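Local coordinates for ribosome inactivating type 1 protein (Iris hollandica, PDB 3MVG) that belongs to the type 1 ribosome-inactivating proteins, the single-chain plant members of that family, at residues Gln202-Glu207 and Gln218-Gln223; Leu49-Leu54 and Pro92-Asn97. All coordinates share one frame; numbering follows the deposited sequence.

From the N terminus, contact 2 comes first. It opens at strand 49-55 of the mixed sheet and closes at helix 92-95, after a run of further strands of that sheet. Contact 1 follows much later. It closes a short loop between helix 201-210 and strand 215-223, half of a two-stranded antiparallel sheet. The contacts are in series, neither nested nor crossed. They lie on opposite sides of the chain's centre, contact 2 in the N-terminal region built on the mixed sheet and contact 1 in the smaller C-terminal region. The centres of contact 1 and contact 2 are about 32 Å apart, and the two do not touch.

Contact 1 (Gln202-Glu207 and Gln218-Gln223); sequences QTLSTE and QPVKLQ
Val220 points its side chain at helix 201-210 and is met there by Thr203, Leu204 and Glu207, residues one turn apart or adjacent. Its two methyl groups share the work. CG2 takes the helix residues one turn apart: it lies 3.8 Å from Thr203 CG2 and 3.9 Å from Glu207 CG. On the other branch, Val220 CG1 is 4.0 Å from Leu204 CD2, the methyl that also touches CB of the valine. Thr203 can offer a methyl because its CG2 stands anti to the backbone N, with OG1 beside that N. Leu204 leaves the helix at a slant, and its branched end brings CD2 over to the strand.

The polar part of the contact is at Gln218, where the chain turns a corner. Gln218 N donates to Glu207 OE1 over 3.0 Å, with an N-H...O angle of 156°. The donor comes from above the carboxylate, 49° out of its plane. Glu207 CG packs on the valine, and a bend at chi2 (-55°) beyond it turns the carboxylate to the backbone of Gln218. Glu207 OE2 lies 3.6 Å from Gln218 CB. Further out, the terminal amide of Gln218 does not touch the carboxylate, and the two planes are nearly perpendicular. Glu207 is buried, and the N-H of Gln218 would help to stabilise the carboxylate if it is ionised.

Phe216 also packs on Leu204 and Glu207. Val220 and Leu222 pair by backbone bonds with strand 229-234. This is helix-on-hairpin packing in the C-terminal region of a ribosome-inactivating protein, with helix and strand running nearly antiparallel.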
loop_
_atom_site.group_PDB
_atom_site.type_symbol
_atom_site.label_atom_id
_atom_site.label_comp_id
_atom_site.label_asym_id
_atom_site.label_seq_id
_atom_site.Cartn_x
_atom_site.Cartn_y
_atom_site.Cartn_z
ATOM N N GLN A 202 -7.008 -13.934 -12.560
ATOM C CA GLN A 202 -6.884 -15.368 -12.810
ATOM C C GLN A 202 -5.539 -15.702 -13.469
ATOM O O GLN A 202 -4.846 -16.631 -13.043
ATOM C CB GLN A 202 -8.056 -15.919 -13.636
ATOM C CG GLN A 202 -7.798 -17.350 -14.109
ATOM C CD GLN A 202 -9.015 -18.074 -14.637
ATOM O OE1 GLN A 202 -8.894 -19.177 -15.174
ATOM N NE2 GLN A 202 -10.190 -17.491 -14.461
ATOM N N THR A 203 -5.157 -14.917 -14.474
ATOM C CA THR A 203 -3.911 -15.146 -15.191
ATOM C C THR A 203 -2.712 -15.076 -14.248
ATOM O O THR A 203 -1.855 -15.967 -14.257
ATOM C CB THR A 203 -3.761 -14.161 -16.362
ATOM O OG1 THR A 203 -4.799 -14.417 -17.316
ATOM C CG2 THR A 203 -2.410 -14.309 -17.046
ATOM N N LEU A 204 -2.657 -14.031 -13.424
ATOM C CA LEU A 204 -1.575 -13.887 -12.466
ATOM C C LEU A 204 -1.593 -15.030 -11.449
ATOM O O LEU A 204 -0.537 -15.574 -11.100
ATOM C CB LEU A 204 -1.647 -12.525 -11.763
ATOM C CG LEU A 204 -1.278 -11.300 -12.619
ATOM C CD1 LEU A 204 -1.783 -10.012 -11.979
ATOM C CD2 LEU A 204 0.230 -11.213 -12.886
ATOM N N SER A 205 -2.789 -15.391 -10.981
ATOM C CA SER A 205 -2.943 -16.462 -9.994
ATOM C C SER A 205 -2.375 -17.767 -10.535
ATOM O O SER A 205 -1.638 -18.471 -9.838
ATOM C CB SER A 205 -4.417 -16.672 -9.641
ATOM O OG SER A 205 -4.934 -15.601 -8.845
ATOM N N THR A 206 -2.743 -18.092 -11.770
ATOM C CA THR A 206 -2.276 -19.310 -12.430
ATOM C C THR A 206 -0.762 -19.292 -12.645
ATOM O O THR A 206 -0.078 -20.281 -12.332
ATOM C CB THR A 206 -3.044 -19.531 -13.732
ATOM O OG1 THR A 206 -4.406 -19.806 -13.401
ATOM C CG2 THR A 206 -2.465 -20.707 -14.532
ATOM N N GLU A 207 -0.228 -18.169 -13.116
ATOM C CA GLU A 207 1.213 -18.075 -13.339
ATOM C C GLU A 207 1.998 -18.256 -12.042
ATOM O O GLU A 207 3.045 -18.906 -12.030
ATOM C CB GLU A 207 1.599 -16.767 -14.034
ATOM C CG GLU A 207 1.120 -16.649 -15.495
ATOM C CD GLU A 207 1.575 -17.797 -16.384
ATOM O OE1 GLU A 207 2.754 -18.204 -16.291
ATOM O OE2 GLU A 207 0.751 -18.283 -17.182
ATOM N N GLN A 218 4.667 -18.000 -18.546
ATOM C CA GLN A 218 4.145 -17.022 -19.491
ATOM C C GLN A 218 4.081 -15.648 -18.828
ATOM O O GLN A 218 3.153 -15.365 -18.059
ATOM C CB GLN A 218 2.759 -17.440 -20.000
ATOM C CG GLN A 218 2.742 -18.707 -20.849
ATOM C CD GLN A 218 3.557 -18.589 -22.132
ATOM O OE1 GLN A 218 3.616 -17.526 -22.759
ATOM N NE2 GLN A 218 4.183 -19.693 -22.531
ATOM N N PRO A 219 5.080 -14.788 -19.102
ATOM C CA PRO A 219 5.056 -13.428 -18.566
ATOM C C PRO A 219 3.759 -12.685 -18.898
ATOM O O PRO A 219 3.177 -12.874 -19.967
ATOM C CB PRO A 219 6.268 -12.778 -19.231
ATOM C CG PRO A 219 7.236 -13.919 -19.374
ATOM C CD PRO A 219 6.376 -15.104 -19.735
ATOM N N VAL A 220 3.313 -11.858 -17.957
ATOM C CA VAL A 220 2.012 -11.206 -18.036
ATOM C C VAL A 220 2.196 -9.712 -18.291
ATOM O O VAL A 220 2.730 -8.987 -17.447
ATOM C CB VAL A 220 1.201 -11.425 -16.725
ATOM C CG1 VAL A 220 -0.173 -10.760 -16.821
ATOM C CG2 VAL A 220 1.051 -12.911 -16.415
ATOM N N LYS A 221 1.752 -9.252 -19.456
ATOM C CA LYS A 221 1.791 -7.827 -19.758
ATOM C C LYS A 221 0.589 -7.126 -19.129
ATOM O O LYS A 221 -0.544 -7.588 -19.253
ATOM C CB LYS A 221 1.810 -7.595 -21.268
ATOM C CG LYS A 221 1.953 -6.128 -21.660
ATOM C CD LYS A 221 1.854 -5.920 -23.171
ATOM C CE LYS A 221 0.452 -6.208 -23.698
ATOM N NZ LYS A 221 -0.503 -5.102 -23.465
ATOM N N LEU A 222 0.862 -6.010 -18.461
ATOM C CA LEU A 222 -0.175 -5.197 -17.828
ATOM C C LEU A 222 -0.097 -3.758 -18.295
ATOM O O LEU A 222 0.987 -3.188 -18.396
ATOM C CB LEU A 222 -0.029 -5.216 -16.303
ATOM C CG LEU A 222 -0.223 -6.534 -15.554
ATOM C CD1 LEU A 222 0.094 -6.322 -14.084
ATOM C CD2 LEU A 222 -1.634 -7.071 -15.718
ATOM N N GLN A 223 -1.255 -3.168 -18.562
ATOM C CA GLN A 223 -1.329 -1.733 -18.798
ATOM C C GLN A 223 -1.104 -0.986 -17.498
ATOM O O GLN A 223 -1.650 -1.365 -16.458
ATOM C CB GLN A 223 -2.702 -1.342 -19.343
ATOM C CG GLN A 223 -3.085 -2.035 -20.631
ATOM C CD GLN A 223 -2.242 -1.619 -21.826
ATOM O OE1 GLN A 223 -1.823 -0.462 -21.953
ATOM N NE2 GLN A 223 -2.000 -2.564 -22.719
#

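Contact 2 (Leu49-Leu54 and Pro92-Asn97)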
loop_
_atom_site.group_PDB
_atom_site.type_symbol
_atom_site.label_atom_id
_atom_site.label_comp_id
_atom_site.label_asym_id
_atom_site.label_seq_id
_atom_site.Cartn_x
_atom_site.Cartn_y
_atom_site.Cartn_z
ATOM N N LEU A 49 -18.831 -20.288 1.671
ATOM C CA LEU A 49 -19.374 -18.927 1.744
ATOM C C LEU A 49 -18.795 -18.100 2.881
ATOM O O LEU A 49 -18.319 -18.636 3.891
ATOM C CB LEU A 49 -20.905 -18.955 1.840
ATOM C CG LEU A 49 -21.647 -19.686 0.717
ATOM C CD1 LEU A 49 -23.155 -19.681 0.965
ATOM C CD2 LEU A 49 -21.326 -19.101 -0.655
ATOM N N LEU A 50 -18.831 -16.783 2.703
ATOM C CA LEU A 50 -18.430 -15.851 3.736
ATOM C C LEU A 50 -19.353 -14.647 3.650
ATOM O O LEU A 50 -19.664 -14.177 2.560
ATOM C CB LEU A 50 -16.967 -15.441 3.528
ATOM C CG LEU A 50 -16.351 -14.559 4.607
ATOM C CD1 LEU A 50 -16.228 -15.304 5.920
ATOM C CD2 LEU A 50 -14.992 -14.091 4.146
ATOM N N PHE A 51 -19.805 -14.159 4.796
ATOM C CA PHE A 51 -20.627 -12.952 4.851
ATOM C C PHE A 51 -19.754 -11.753 5.201
ATOM O O PHE A 51 -18.898 -11.842 6.091
ATOM C CB PHE A 51 -21.710 -13.089 5.925
ATOM C CG PHE A 51 -22.904 -13.943 5.533
ATOM C CD1 PHE A 51 -23.967 -14.056 6.417
ATOM C CD2 PHE A 51 -22.998 -14.597 4.302
ATOM C CE1 PHE A 51 -25.098 -14.825 6.109
ATOM C CE2 PHE A 51 -24.128 -15.376 3.986
ATOM C CZ PHE A 51 -25.176 -15.482 4.894
ATOM N N VAL A 52 -20.007 -10.628 4.538
ATOM C CA VAL A 52 -19.316 -9.378 4.807
ATOM C C VAL A 52 -20.387 -8.341 5.097
ATOM O O VAL A 52 -21.092 -7.896 4.190
ATOM C CB VAL A 52 -18.438 -8.935 3.612
ATOM C CG1 VAL A 52 -17.759 -7.601 3.908
ATOM C CG2 VAL A 52 -17.391 -9.986 3.322
ATOM N N ARG A 53 -20.539 -7.996 6.374
ATOM C CA ARG A 53 -21.565 -7.053 6.781
ATOM C C ARG A 53 -21.001 -5.644 6.793
ATOM O O ARG A 53 -20.014 -5.364 7.483
ATOM C CB ARG A 53 -22.162 -7.435 8.138
ATOM C CG ARG A 53 -23.370 -6.571 8.513
ATOM C CD ARG A 53 -24.320 -7.220 9.514
ATOM N NE ARG A 53 -23.633 -7.820 10.654
ATOM C CZ ARG A 53 -23.690 -9.111 10.969
ATOM N NH1 ARG A 53 -23.028 -9.565 12.025
ATOM N NH2 ARG A 53 -24.408 -9.953 10.236
ATOM N N LEU A 54 -21.622 -4.771 6.007
ATOM C CA LEU A 54 -21.146 -3.409 5.812
ATOM C C LEU A 54 -22.171 -2.419 6.315
ATOM O O LEU A 54 -23.354 -2.557 6.021
ATOM C CB LEU A 54 -20.911 -3.152 4.327
ATOM C CG LEU A 54 -19.939 -4.080 3.596
ATOM C CD1 LEU A 54 -19.965 -3.767 2.120
ATOM C CD2 LEU A 54 -18.542 -3.910 4.155
ATOM N N PRO A 92 -32.214 -22.301 -0.160
ATOM C CA PRO A 92 -33.146 -21.854 0.877
ATOM C C PRO A 92 -32.519 -21.761 2.275
ATOM O O PRO A 92 -32.905 -20.887 3.056
ATOM C CB PRO A 92 -34.246 -22.921 0.850
ATOM C CG PRO A 92 -34.191 -23.497 -0.519
ATOM C CD PRO A 92 -32.748 -23.443 -0.930
ATOM N N GLN A 93 -31.558 -22.637 2.575
ATOM C CA GLN A 93 -30.881 -22.655 3.882
ATOM C C GLN A 93 -30.080 -21.388 4.156
ATOM O O GLN A 93 -29.913 -20.993 5.312
ATOM C CB GLN A 93 -29.976 -23.880 4.013
ATOM N N VAL A 94 -29.573 -20.765 3.100
ATOM C CA VAL A 94 -28.762 -19.567 3.246
ATOM C C VAL A 94 -29.569 -18.316 2.904
ATOM O O VAL A 94 -29.544 -17.340 3.649
ATOM C CB VAL A 94 -27.470 -19.650 2.395
ATOM C CG1 VAL A 94 -26.636 -18.371 2.529
ATOM C CG2 VAL A 94 -26.645 -20.866 2.807
ATOM N N TYR A 95 -30.301 -18.366 1.796
ATOM C CA TYR A 95 -30.936 -17.177 1.225
ATOM C C TYR A 95 -32.407 -16.997 1.597
ATOM O O TYR A 95 -33.027 -16.008 1.201
ATOM C CB TYR A 95 -30.801 -17.186 -0.300
ATOM C CG TYR A 95 -29.381 -17.281 -0.797
ATOM C CD1 TYR A 95 -29.029 -18.203 -1.778
ATOM C CD2 TYR A 95 -28.387 -16.441 -0.292
ATOM C CE1 TYR A 95 -27.731 -18.296 -2.244
ATOM C CE2 TYR A 95 -27.081 -16.526 -0.744
ATOM C CZ TYR A 95 -26.761 -17.453 -1.720
ATOM O OH TYR A 95 -25.470 -17.538 -2.177
ATOM N N GLY A 96 -32.969 -17.947 2.340
ATOM C CA GLY A 96 -34.391 -17.913 2.660
ATOM C C GLY A 96 -35.236 -18.492 1.542
ATOM O O GLY A 96 -34.721 -18.918 0.502
ATOM N N ASN A 97 -36.544 -18.510 1.765
ATOM C CA ASN A 97 -37.465 -19.152 0.838
ATOM C C ASN A 97 -37.859 -18.311 -0.366
ATOM O O ASN A 97 -38.216 -18.854 -1.417
ATOM C CB ASN A 97 -38.717 -19.636 1.577
ATOM C CG ASN A 97 -38.419 -20.755 2.554
ATOM O OD1 ASN A 97 -37.461 -21.504 2.381
ATOM N ND2 ASN A 97 -39.240 -20.873 3.591
#
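This is a small apolar contact between strand 49-55 of the mixed sheet and the short helix 92-95, which comes after strands 61-67, 72-78 and 81-84 in the chain. Val94 is at its middle and meets both Leu49 and Phe51. Leu49 and Val94 meet end to end through their methyls, with Leu49 CD1 4.0 Å from Val94 CG1. The other valine methyl, CG2, is nearly as close to the same leucine atom. Phe51 runs alongside Val94, the two side chains pointing opposite ways. Its CZ comes within 4.0 Å of Val94 CG1, which sits at the ring edge, near the ring plane. With CG1 anti to the backbone N (chi1 179°), that methyl is the one that meets both the leucine and the ring edge.

Tyr95 adds a looser touch, its OH 4.5 Å from Leu49 CD1. Its ring also meets that of Phe82. On the strand side, Phe51 packs against Thr63 and Val65 of strand 61-67 and Thr3 of strand 3-7. Gly96, the first residue after the helix, leaves it with positive phi (83°). The contact is plain hydrophobic packing of a short connecting helix on the mixed sheet of the N-terminal region in the ribosome-inactivating protein fold.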